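Local atomic coordinates of Tat-secreted protein Rv2525c (Mycobacterium tuberculosis, PDB entry 4PMQ), a protein that may act as a peptidoglycan hydrolase with glycosidase activity and shows esterase activity in vitro toward p-nitrophenyl esters, preferring the butyrate. Residues A[66-71]-A[84-89]; A[105-110]-A[127-132]; A[111-116]-A[147-152]; A[158-163]-A[193-198]. One frame throughout, in Å; residues are numbered along the deposited sequence. Where two conformers were deposited one is given.

Interaction 1 of 4, residues A[66-71]-A[84-89]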
# COMPACT_ATOMS: atom_id res chain seq x y z
N TYR A 66 -3.92 -1.09 0.05
CA TYR A 66 -5.23 -1.18 0.67
C TYR A 66 -5.17 -0.80 2.12
O TYR A 66 -4.41 -1.42 2.86
CB TYR A 66 -5.77 -2.62 0.56
CG TYR A 66 -7.19 -2.76 1.05
CD1 TYR A 66 -7.47 -2.89 2.42
CD2 TYR A 66 -8.26 -2.75 0.16
CE1 TYR A 66 -8.78 -2.96 2.89
CE2 TYR A 66 -9.59 -2.81 0.62
CZ TYR A 66 -9.84 -2.91 1.98
OH TYR A 66 -11.12 -3.02 2.44
N GLN A 67 -6.01 0.13 2.54
CA GLN A 67 -6.19 0.45 3.96
C GLN A 67 -7.57 1.01 4.13
O GLN A 67 -7.86 2.08 3.58
CB GLN A 67 -5.14 1.42 4.52
CG GLN A 67 -5.31 1.55 6.05
CD GLN A 67 -4.28 2.35 6.77
OE1 GLN A 67 -3.20 2.65 6.25
NE2 GLN A 67 -4.57 2.66 8.02
N TYR A 68 -8.40 0.31 4.88
CA TYR A 68 -9.75 0.79 5.12
C TYR A 68 -9.84 1.40 6.52
O TYR A 68 -10.11 2.59 6.64
CB TYR A 68 -10.79 -0.32 4.91
CG TYR A 68 -12.20 0.11 5.29
CD1 TYR A 68 -12.96 0.90 4.42
CD2 TYR A 68 -12.78 -0.28 6.49
CE1 TYR A 68 -14.26 1.32 4.77
CE2 TYR A 68 -14.06 0.13 6.85
CZ TYR A 68 -14.81 0.90 5.97
OH TYR A 68 -16.09 1.28 6.35
N GLY A 69 -9.65 0.57 7.56
CA GLY A 69 -9.69 1.01 8.95
C GLY A 69 -8.35 1.49 9.48
O GLY A 69 -7.35 1.53 8.75
N LYS A 70 -8.33 1.85 10.76
CA LYS A 70 -7.12 2.36 11.42
C LYS A 70 -7.27 2.25 12.93
O LYS A 70 -8.38 2.40 13.43
CB LYS A 70 -6.93 3.85 11.04
CG LYS A 70 -5.53 4.40 11.37
CD LYS A 70 -5.51 5.93 11.26
CE LYS A 70 -4.12 6.51 11.22
NZ LYS A 70 -3.46 6.27 9.90
N GLY A 71 -6.17 1.98 13.63
CA GLY A 71 -6.16 1.92 15.09
C GLY A 71 -7.10 0.86 15.61
O GLY A 71 -6.93 -0.32 15.29
N VAL A 84 -10.71 -11.88 4.16
CA VAL A 84 -11.41 -12.18 2.90
C VAL A 84 -12.30 -11.02 2.48
O VAL A 84 -12.33 -10.69 1.30
CB VAL A 84 -12.16 -13.54 2.87
CG1 VAL A 84 -11.19 -14.70 3.02
CG2 VAL A 84 -13.27 -13.61 3.92
N GLN A 85 -12.97 -10.37 3.45
CA GLN A 85 -13.83 -9.22 3.14
C GLN A 85 -13.00 -8.06 2.54
O GLN A 85 -13.36 -7.50 1.51
CB GLN A 85 -14.53 -8.76 4.42
CG GLN A 85 -15.55 -9.78 4.95
CD GLN A 85 -15.91 -9.56 6.40
OE1 GLN A 85 -15.46 -8.62 7.07
NE2 GLN A 85 -16.70 -10.47 6.95
N HIS A 86 -11.87 -7.72 3.18
CA HIS A 86 -11.06 -6.61 2.68
C HIS A 86 -10.37 -6.97 1.35
O HIS A 86 -10.34 -6.15 0.43
CB HIS A 86 -10.03 -6.22 3.76
CG HIS A 86 -10.67 -5.54 4.93
ND1 HIS A 86 -11.24 -4.27 4.82
CD2 HIS A 86 -10.81 -5.97 6.21
CE1 HIS A 86 -11.75 -3.99 6.01
NE2 HIS A 86 -11.49 -4.97 6.88
N ALA A 87 -9.85 -8.20 1.23
CA ALA A 87 -9.16 -8.60 -0.01
C ALA A 87 -10.11 -8.60 -1.21
O ALA A 87 -9.74 -8.16 -2.30
CB ALA A 87 -8.53 -9.98 0.16
N ARG A 88 -11.33 -9.08 -1.02
CA ARG A 88 -12.30 -9.07 -2.12
C ARG A 88 -12.55 -7.64 -2.61
O ARG A 88 -12.59 -7.39 -3.81
CB ARG A 88 -13.63 -9.65 -1.65
CG ARG A 88 -13.56 -11.16 -1.44
CD ARG A 88 -14.88 -11.64 -0.85
NE ARG A 88 -14.80 -13.02 -0.38
CZ ARG A 88 -15.61 -13.55 0.54
NH1 ARG A 88 -16.61 -12.83 1.05
NH2 ARG A 88 -15.44 -14.81 0.94
N ARG A 89 -12.74 -6.71 -1.65
CA ARG A 89 -13.05 -5.32 -1.98
C ARG A 89 -11.86 -4.65 -2.67
O ARG A 89 -12.03 -4.02 -3.73
CB ARG A 89 -13.50 -4.57 -0.72
CG ARG A 89 -14.00 -3.16 -1.01
CD ARG A 89 -15.17 -3.14 -2.02
NE ARG A 89 -15.63 -1.77 -2.21
CZ ARG A 89 -16.35 -1.34 -3.25
NH1 ARG A 89 -16.69 -2.18 -4.22
NH2 ARG A 89 -16.73 -0.08 -3.31
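A hydrogen-bonded aromatic cluster joins Tyr66 and Tyr68, where strand 61-66 runs out into a loop, to His86 on helix 79-96, the next helix of the barrel. Tyr66 OH and His86 ND1 lie 2.7 Å apart, and either could be the donor. The hydroxyl meets the imidazole at its edge, in the ring plane. Tyr66 reaches the helix because its ring is anti to the backbone N (chi1 -174°), which sends the phenol outward from the strand. The two rings come rim to rim, planes 65° apart, neither lying over the face of the other. One face of the phenol is laid against the helix backbone, with CE2 of Tyr66 3.4 Å from the carbonyl O of His86. Tyrosine suits this place: its ring is buried against the helix while its hydroxyl finds a polar partner in His86 ND1. Tyr68 adds a looser van der Waals touch, CD2 to His86 CE1 at 3.9 Å, and its ring approaches obliquely. Arg89, one turn on, brings CB to 4.2 Å from Tyr66 OH; its charged end turns away to salt bridges with Glu92 and Asp34. Around the cluster, Tyr125 of helix 115-133 touches His86, Ile105 of strand 105-108 lies against Tyr66, and Asp75 in the loop meets both Tyr66 and His86.

Interaction 2 of 4, residues A[105-110]-A[127-132]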
# COMPACT_ATOMS: atom_id res chain seq x y z
N ILE A 105 -1.43 -6.13 -4.65
CA ILE A 105 -2.05 -5.10 -3.82
C ILE A 105 -1.35 -5.17 -2.48
O ILE A 105 -1.22 -6.26 -1.88
CB ILE A 105 -3.58 -5.26 -3.69
CG1 ILE A 105 -4.31 -5.22 -5.05
CG2 ILE A 105 -4.18 -4.22 -2.69
CD1 ILE A 105 -5.80 -5.77 -4.96
N TYR A 106 -0.86 -4.04 -2.04
CA TYR A 106 -0.18 -3.97 -0.74
C TYR A 106 -1.21 -3.80 0.38
O TYR A 106 -1.74 -2.70 0.55
CB TYR A 106 0.80 -2.81 -0.71
CG TYR A 106 2.08 -3.07 -1.47
CD1 TYR A 106 2.16 -2.85 -2.84
CD2 TYR A 106 3.24 -3.49 -0.81
CE1 TYR A 106 3.35 -3.07 -3.55
CE2 TYR A 106 4.45 -3.65 -1.49
CZ TYR A 106 4.50 -3.46 -2.86
OH TYR A 106 5.72 -3.60 -3.51
N ALA A 107 -1.51 -4.89 1.12
CA ALA A 107 -2.40 -4.88 2.30
C ALA A 107 -1.68 -4.13 3.44
O ALA A 107 -0.50 -4.40 3.71
CB ALA A 107 -2.74 -6.30 2.70
N SER A 108 -2.39 -3.20 4.12
CA SER A 108 -1.73 -2.41 5.15
C SER A 108 -1.82 -2.95 6.58
O SER A 108 -2.90 -3.34 7.07
CB SER A 108 -2.27 -0.99 5.15
OG SER A 108 -2.03 -0.45 3.87
N ILE A 109 -0.65 -2.93 7.24
CA ILE A 109 -0.45 -3.25 8.64
C ILE A 109 0.07 -1.90 9.19
O ILE A 109 1.28 -1.75 9.38
CB ILE A 109 0.46 -4.46 8.96
CG1 ILE A 109 0.07 -5.76 8.17
CG2 ILE A 109 0.50 -4.70 10.49
CD1 ILE A 109 -1.35 -6.25 8.30
N ASP A 110 -0.84 -0.90 9.35
CA ASP A 110 -0.53 0.46 9.77
C ASP A 110 -0.42 0.52 11.30
O ASP A 110 -1.14 1.25 11.98
CB ASP A 110 -1.64 1.40 9.21
CG ASP A 110 -1.39 2.87 9.47
OD1 ASP A 110 -0.20 3.26 9.55
OD2 ASP A 110 -2.38 3.61 9.63
N ARG A 127 -2.96 -14.46 5.18
CA ARG A 127 -3.24 -15.73 4.48
C ARG A 127 -4.59 -15.57 3.71
O ARG A 127 -4.71 -16.09 2.59
CB ARG A 127 -3.26 -16.92 5.43
CG ARG A 127 -1.87 -17.31 5.93
CD ARG A 127 -1.94 -18.53 6.83
NE ARG A 127 -0.61 -19.04 7.17
CZ ARG A 127 -0.35 -19.81 8.22
NH1 ARG A 127 -1.32 -20.17 9.05
NH2 ARG A 127 0.89 -20.21 8.46
N SER A 128 -5.59 -14.84 4.29
CA SER A 128 -6.86 -14.59 3.57
C SER A 128 -6.61 -13.78 2.32
O SER A 128 -7.20 -14.08 1.27
CB SER A 128 -7.86 -13.88 4.46
OG SER A 128 -8.45 -14.82 5.33
N TRP A 129 -5.72 -12.74 2.39
CA TRP A 129 -5.37 -12.00 1.19
C TRP A 129 -4.80 -12.96 0.14
O TRP A 129 -5.22 -12.90 -1.02
CB TRP A 129 -4.38 -10.88 1.51
CG TRP A 129 -5.07 -9.60 1.90
CD1 TRP A 129 -5.51 -9.24 3.14
CD2 TRP A 129 -5.42 -8.53 1.01
NE1 TRP A 129 -6.08 -7.99 3.09
CE2 TRP A 129 -6.07 -7.54 1.79
CE3 TRP A 129 -5.26 -8.31 -0.37
CZ2 TRP A 129 -6.51 -6.32 1.25
CZ3 TRP A 129 -5.70 -7.11 -0.91
CH2 TRP A 129 -6.30 -6.12 -0.11
N GLU A 130 -3.89 -13.88 0.56
CA GLU A 130 -3.32 -14.85 -0.39
C GLU A 130 -4.39 -15.78 -0.97
O GLU A 130 -4.28 -16.20 -2.13
CB GLU A 130 -2.27 -15.70 0.31
CG GLU A 130 -1.06 -14.85 0.74
CD GLU A 130 0.12 -15.73 1.10
OE1 GLU A 130 -0.12 -16.89 1.49
OE2 GLU A 130 1.28 -15.29 0.96
N SER A 131 -5.40 -16.11 -0.18
CA SER A 131 -6.46 -17.00 -0.63
C SER A 131 -7.39 -16.30 -1.60
O SER A 131 -8.12 -16.99 -2.30
CB SER A 131 -7.26 -17.55 0.54
OG SER A 131 -8.16 -18.54 0.05
N VAL A 132 -7.44 -14.97 -1.59
CA VAL A 132 -8.37 -14.26 -2.46
C VAL A 132 -7.67 -13.87 -3.76
O VAL A 132 -8.18 -14.23 -4.85
CB VAL A 132 -8.97 -13.03 -1.75
CG1 VAL A 132 -9.77 -12.17 -2.73
CG2 VAL A 132 -9.85 -13.46 -0.57
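The indole of Trp129 takes the methyl of Ala107 on one face, almost centred, and Ile105 comes in obliquely at the six-membered ring. The rings of Tyr125 and Tyr66 also meet this indole edge-to-face. This is the packing of helix against strand within a beta-alpha-beta unit, strand 105-108, helix 115-133 and strand 138-142, in a domain of the TIM-barrel clan. Ala107 CB stands 3.7 Å from the centroid of the five-membered ring and only 12° off its normal, a well-formed CH-pi contact. Alanine fits here because its short side chain lets the flat indole settle close to the strand. Ile105, two residues earlier and likewise facing the helix, uses its CG2 branch; that methyl lies trans to the amide nitrogen, while CG1 sits beside that nitrogen. Tyr106 and Ser108 between and beyond them face the other way, as expected in a strand. Tryptophan is large enough to span both strand residues at once, Ala107 under its pyrrole part and Ile105 at its benzene part. All three touching residues are buried, and the indole's polar N-H is not left without a partner, since Trp129 NE1 is hydrogen-bonded to Tyr125 OH. At the far end of the indole, Ile105 CG2 lies 3.7 Å from Trp129 CZ3.

Interaction 3 of 4, residues A[111-116]-A[147-152]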
# COMPACT_ATOMS: atom_id res chain seq x y z
N ASP A 111 0.46 -0.32 11.83
CA ASP A 111 0.66 -0.55 13.26
C ASP A 111 2.07 -1.07 13.52
O ASP A 111 2.81 -1.44 12.59
CB ASP A 111 -0.37 -1.62 13.72
CG ASP A 111 -1.74 -1.04 14.02
OD1 ASP A 111 -1.85 -0.23 14.97
OD2 ASP A 111 -2.69 -1.37 13.28
N ASN A 112 2.40 -1.15 14.81
CA ASN A 112 3.67 -1.66 15.32
C ASN A 112 3.31 -2.85 16.22
O ASN A 112 3.25 -2.71 17.46
CB ASN A 112 4.44 -0.55 16.07
CG ASN A 112 5.75 -1.07 16.62
OD1 ASN A 112 6.24 -2.11 16.16
ND2 ASN A 112 6.32 -0.37 17.63
N PRO A 113 2.98 -4.00 15.60
CA PRO A 113 2.44 -5.12 16.39
C PRO A 113 3.46 -5.94 17.14
O PRO A 113 4.62 -6.05 16.72
CB PRO A 113 1.78 -6.00 15.31
CG PRO A 113 2.65 -5.79 14.10
CD PRO A 113 2.99 -4.32 14.15
N SER A 114 2.98 -6.60 18.21
CA SER A 114 3.74 -7.61 18.94
C SER A 114 3.76 -8.91 18.14
O SER A 114 2.87 -9.12 17.28
CB SER A 114 3.10 -7.88 20.28
OG SER A 114 1.81 -8.45 20.03
N TYR A 115 4.66 -9.85 18.51
CA TYR A 115 4.69 -11.16 17.87
C TYR A 115 3.34 -11.89 18.11
O TYR A 115 2.83 -12.57 17.22
CB TYR A 115 5.88 -11.98 18.41
CG TYR A 115 5.98 -13.32 17.73
CD1 TYR A 115 6.46 -13.43 16.42
CD2 TYR A 115 5.66 -14.49 18.41
CE1 TYR A 115 6.52 -14.66 15.78
CE2 TYR A 115 5.77 -15.74 17.79
CZ TYR A 115 6.20 -15.82 16.47
OH TYR A 115 6.30 -17.04 15.85
N GLU A 116 2.73 -11.69 19.30
CA GLU A 116 1.43 -12.29 19.59
C GLU A 116 0.36 -11.80 18.60
O GLU A 116 -0.44 -12.61 18.12
CB GLU A 116 1.04 -11.95 21.05
CG GLU A 116 -0.32 -12.45 21.49
CD GLU A 116 -1.46 -11.52 21.12
OE1 GLU A 116 -1.27 -10.29 21.22
OE2 GLU A 116 -2.56 -12.02 20.77
N ILE A 147 7.80 -7.24 8.42
CA ILE A 147 8.24 -7.74 7.13
C ILE A 147 9.11 -8.98 7.37
O ILE A 147 8.90 -10.01 6.72
CB ILE A 147 8.99 -6.66 6.32
CG1 ILE A 147 7.98 -5.61 5.77
CG2 ILE A 147 9.80 -7.28 5.18
CD1 ILE A 147 8.70 -4.36 5.25
N ASP A 148 10.03 -8.92 8.35
CA ASP A 148 10.89 -10.08 8.56
C ASP A 148 10.09 -11.31 9.00
O ASP A 148 10.34 -12.43 8.52
CB ASP A 148 12.01 -9.80 9.57
CG ASP A 148 13.16 -10.72 9.23
OD1 ASP A 148 13.91 -10.38 8.29
OD2 ASP A 148 13.26 -11.81 9.84
N TRP A 149 9.11 -11.11 9.88
CA TRP A 149 8.30 -12.25 10.31
C TRP A 149 7.57 -12.87 9.13
O TRP A 149 7.56 -14.11 8.99
CB TRP A 149 7.28 -11.82 11.36
CG TRP A 149 7.82 -11.43 12.70
CD1 TRP A 149 8.83 -12.03 13.39
CD2 TRP A 149 7.21 -10.50 13.62
NE1 TRP A 149 8.94 -11.48 14.65
CE2 TRP A 149 7.95 -10.55 14.82
CE3 TRP A 149 6.10 -9.64 13.55
CZ2 TRP A 149 7.64 -9.74 15.93
CZ3 TRP A 149 5.80 -8.84 14.64
CH2 TRP A 149 6.61 -8.84 15.78
N ALA A 150 6.98 -12.01 8.26
CA ALA A 150 6.23 -12.44 7.06
C ALA A 150 7.16 -13.17 6.07
O ALA A 150 6.81 -14.25 5.57
CB ALA A 150 5.56 -11.25 6.41
N VAL A 151 8.34 -12.60 5.80
CA VAL A 151 9.31 -13.24 4.91
C VAL A 151 9.69 -14.62 5.45
O VAL A 151 9.69 -15.61 4.70
CB VAL A 151 10.57 -12.37 4.70
CG1 VAL A 151 11.68 -13.15 3.99
CG2 VAL A 151 10.22 -11.10 3.94
N ASN A 152 10.00 -14.69 6.75
CA ASN A 152 10.39 -15.93 7.41
C ASN A 152 9.27 -17.00 7.34
O ASN A 152 9.55 -18.20 7.32
CB ASN A 152 10.77 -15.63 8.85
CG ASN A 152 11.50 -16.76 9.52
OD1 ASN A 152 12.40 -17.36 8.95
ND2 ASN A 152 11.11 -17.09 10.74
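Aromatic contact between Tyr115 and Trp149 leads this interaction, which packs the loop and first turn of helix 115-133 against helix 144-153. The pair is edge-to-face, or T-shaped: the edge of the Tyr115 ring points at one face of the indole, with the planes 66° apart and the ring centroids 5.1 Å apart, taking the five-membered ring of Trp149. Tyr115 CD1 does the touching, 3.6 Å from Trp149 CE2 and displaced toward the rim of the indole. Placing CG opposite the main-chain N (chi1 -177°) swings the phenol over the indole, its CD1 edge leading, while CB rests near CZ2.

A second group of contacts is between ring and backbone. The far corner of the indole, CH2, reaches into the turn before the helix, 3.6 Å from Pro113 O and 3.5 Å from Tyr115 N. The proline carbonyl lies at the edge of the indole, in its plane. Apolar contact is slighter: Pro113 CG approaches Trp149 CZ3 at 4.4 Å.

Next to this corner, Ser114 holds the N-cap position, its side chain capping a backbone N further into the helix; a small hydroxyl residue suits that role. Tyr118, one turn later, also meets the indole.

No hydrogen bond crosses between the two segments. Their cohesion therefore rests on apolar burial and dispersion, probably aided by weak electrostatics: the C-H edge of the tyrosine facing the pi cloud of the indole, and the indole's own C-H edge facing the Pro113 carbonyl oxygen.

Interaction 4 of 4, residues A[158-163]-A[193-198]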
# COMPACT_ATOMS: atom_id res chain seq x y z
N TYR A 158 5.43 -9.11 -1.91
CA TYR A 158 5.94 -7.74 -2.03
C TYR A 158 5.91 -7.09 -0.66
O TYR A 158 4.98 -7.30 0.13
CB TYR A 158 5.11 -6.92 -3.02
CG TYR A 158 5.29 -7.34 -4.47
CD1 TYR A 158 6.24 -6.73 -5.27
CD2 TYR A 158 4.45 -8.30 -5.05
CE1 TYR A 158 6.42 -7.10 -6.60
CE2 TYR A 158 4.63 -8.69 -6.38
CZ TYR A 158 5.60 -8.07 -7.16
OH TYR A 158 5.79 -8.36 -8.49
N PHE A 159 6.94 -6.26 -0.38
CA PHE A 159 7.06 -5.67 0.95
C PHE A 159 7.35 -4.17 0.84
O PHE A 159 8.25 -3.74 0.12
CB PHE A 159 8.18 -6.42 1.71
CG PHE A 159 7.87 -7.89 1.81
CD1 PHE A 159 6.89 -8.36 2.68
CD2 PHE A 159 8.47 -8.81 0.94
CE1 PHE A 159 6.55 -9.71 2.72
CE2 PHE A 159 8.12 -10.17 0.98
CZ PHE A 159 7.15 -10.61 1.86
N TRP A 160 6.57 -3.38 1.56
CA TRP A 160 6.69 -1.93 1.57
C TRP A 160 6.90 -1.51 3.00
O TRP A 160 6.00 -1.69 3.83
CB TRP A 160 5.41 -1.31 0.96
CG TRP A 160 5.30 0.19 1.05
CD1 TRP A 160 6.30 1.09 1.26
CD2 TRP A 160 4.10 0.95 0.87
NE1 TRP A 160 5.80 2.37 1.25
CE2 TRP A 160 4.44 2.32 1.01
CE3 TRP A 160 2.76 0.62 0.58
CZ2 TRP A 160 3.49 3.34 0.97
CZ3 TRP A 160 1.82 1.63 0.55
CH2 TRP A 160 2.19 2.98 0.70
N GLN A 161 8.13 -1.08 3.31
CA GLN A 161 8.48 -0.78 4.69
C GLN A 161 7.99 0.57 5.17
O GLN A 161 8.24 1.58 4.49
CB GLN A 161 10.00 -0.85 4.89
CG GLN A 161 10.42 -0.58 6.35
CD GLN A 161 11.93 -0.61 6.47
OE1 GLN A 161 12.58 -1.42 5.83
NE2 GLN A 161 12.50 0.33 7.23
N HIS A 162 7.40 0.59 6.39
CA HIS A 162 7.13 1.86 7.11
C HIS A 162 8.07 1.89 8.32
O HIS A 162 8.62 0.86 8.71
CB HIS A 162 5.67 2.12 7.49
CG HIS A 162 5.05 1.22 8.51
ND1 HIS A 162 5.40 1.28 9.86
CD2 HIS A 162 4.01 0.36 8.37
CE1 HIS A 162 4.57 0.45 10.49
NE2 HIS A 162 3.72 -0.12 9.64
N ASN A 163 8.27 3.06 8.90
CA ASN A 163 9.27 3.21 9.96
C ASN A 163 8.75 3.18 11.41
O ASN A 163 9.52 3.40 12.34
CB ASN A 163 10.02 4.51 9.70
CG ASN A 163 10.93 4.39 8.50
OD1 ASN A 163 11.16 3.28 7.96
ND2 ASN A 163 11.50 5.51 8.08
N ASP A 193 3.14 11.51 1.28
CA ASP A 193 4.24 10.73 1.85
C ASP A 193 5.17 10.36 0.72
O ASP A 193 4.72 10.14 -0.42
CB ASP A 193 3.73 9.48 2.58
CG ASP A 193 2.63 9.75 3.59
OD1 ASP A 193 2.73 10.77 4.33
OD2 ASP A 193 1.71 8.91 3.70
N VAL A 194 6.44 10.21 1.04
CA VAL A 194 7.45 9.90 0.03
C VAL A 194 7.96 8.49 0.23
O VAL A 194 8.31 8.11 1.35
CB VAL A 194 8.61 10.92 0.07
CG1 VAL A 194 9.67 10.58 -0.97
CG2 VAL A 194 8.10 12.35 -0.15
N ASN A 195 8.02 7.73 -0.88
CA ASN A 195 8.48 6.35 -0.84
C ASN A 195 9.61 6.16 -1.82
O ASN A 195 9.49 6.62 -2.98
CB ASN A 195 7.33 5.38 -1.17
CG ASN A 195 6.16 5.61 -0.26
OD1 ASN A 195 6.16 5.13 0.87
ND2 ASN A 195 5.21 6.45 -0.68
N GLN A 196 10.65 5.42 -1.42
CA GLN A 196 11.78 5.08 -2.30
C GLN A 196 11.57 3.69 -2.89
O GLN A 196 11.19 2.76 -2.18
CB GLN A 196 13.09 5.10 -1.51
CG GLN A 196 13.48 6.52 -1.10
CD GLN A 196 14.87 6.64 -0.51
OE1 GLN A 196 15.43 5.69 0.07
NE2 GLN A 196 15.43 7.83 -0.62
N ILE A 197 11.82 3.55 -4.19
CA ILE A 197 11.79 2.27 -4.89
C ILE A 197 13.17 1.60 -4.67
O ILE A 197 14.22 2.22 -4.93
CB ILE A 197 11.49 2.49 -6.39
CG1 ILE A 197 10.11 3.15 -6.60
CG2 ILE A 197 11.64 1.15 -7.16
CD1 ILE A 197 9.96 3.70 -8.08
N LEU A 198 13.15 0.34 -4.23
CA LEU A 198 14.38 -0.38 -3.91
C LEU A 198 14.71 -1.52 -4.86
O LEU A 198 15.87 -1.96 -4.91
CB LEU A 198 14.25 -0.98 -2.52
CG LEU A 198 14.00 0.06 -1.40
CD1 LEU A 198 13.51 -0.62 -0.16
CD2 LEU A 198 15.24 0.93 -1.16
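Trp160 and Asn195 meet through a side-chain hydrogen bond across the inside of a TIM-barrel-like domain, between strand 158-161 and strand 190-197, which are not paired directly: strand 177-181 lies between them. The conformation of Trp160 makes the reach possible. About CA-CB its ring is swung away from its own N, and a small chi2 of 19° turns the indole so that NE1 points at the other strand. Asn195 answers with CG on the far side from its carbonyl carbon, extending the amide to meet it. Ring and amide planes stand 77° apart; the oxygen meets the indole at its edge, close to its plane, and the N-H comes from above the carbonyl plane, not along a lone pair. Tryptophan suits a buried site, being broad and apolar with one donor, and asparagine offers an acceptor and a donor together: its ND2 bonds to Asp9 OD2 and Leu7 O, which should fix the amide's rotation. A glycerol, probably from the crystallisation liquor, lies about 4 Å from the Trp160 side chain. The bond itself is short but bent: Trp160 NE1 to Asn195 OD1 is 2.8 Å, with 136° at the hydrogen.

From the N terminus, interaction 1 closes the short loop between strand 61-66 and helix 79-96, twelve residues lying between its segments. Interaction 2 follows in series, closing sixteen residues as it fastens strand 105-108 to helix 115-133; the two touch where Tyr66 pairs with strand 105-108 and Ala87 packs on Trp129. Interaction 3 closes thirty and crosses interaction 2, because residues 127-132 fall between 111-116 and 147-152. Interaction 4 comes last, closing twenty-nine, and touches interaction 2 through Ile109 and His162 and interaction 3 through Ile147 and Phe159. None nests in another. Three contacts fasten outer helices to strands, loops and each other, while interaction 4 reaches across the inside of the same closed sheet.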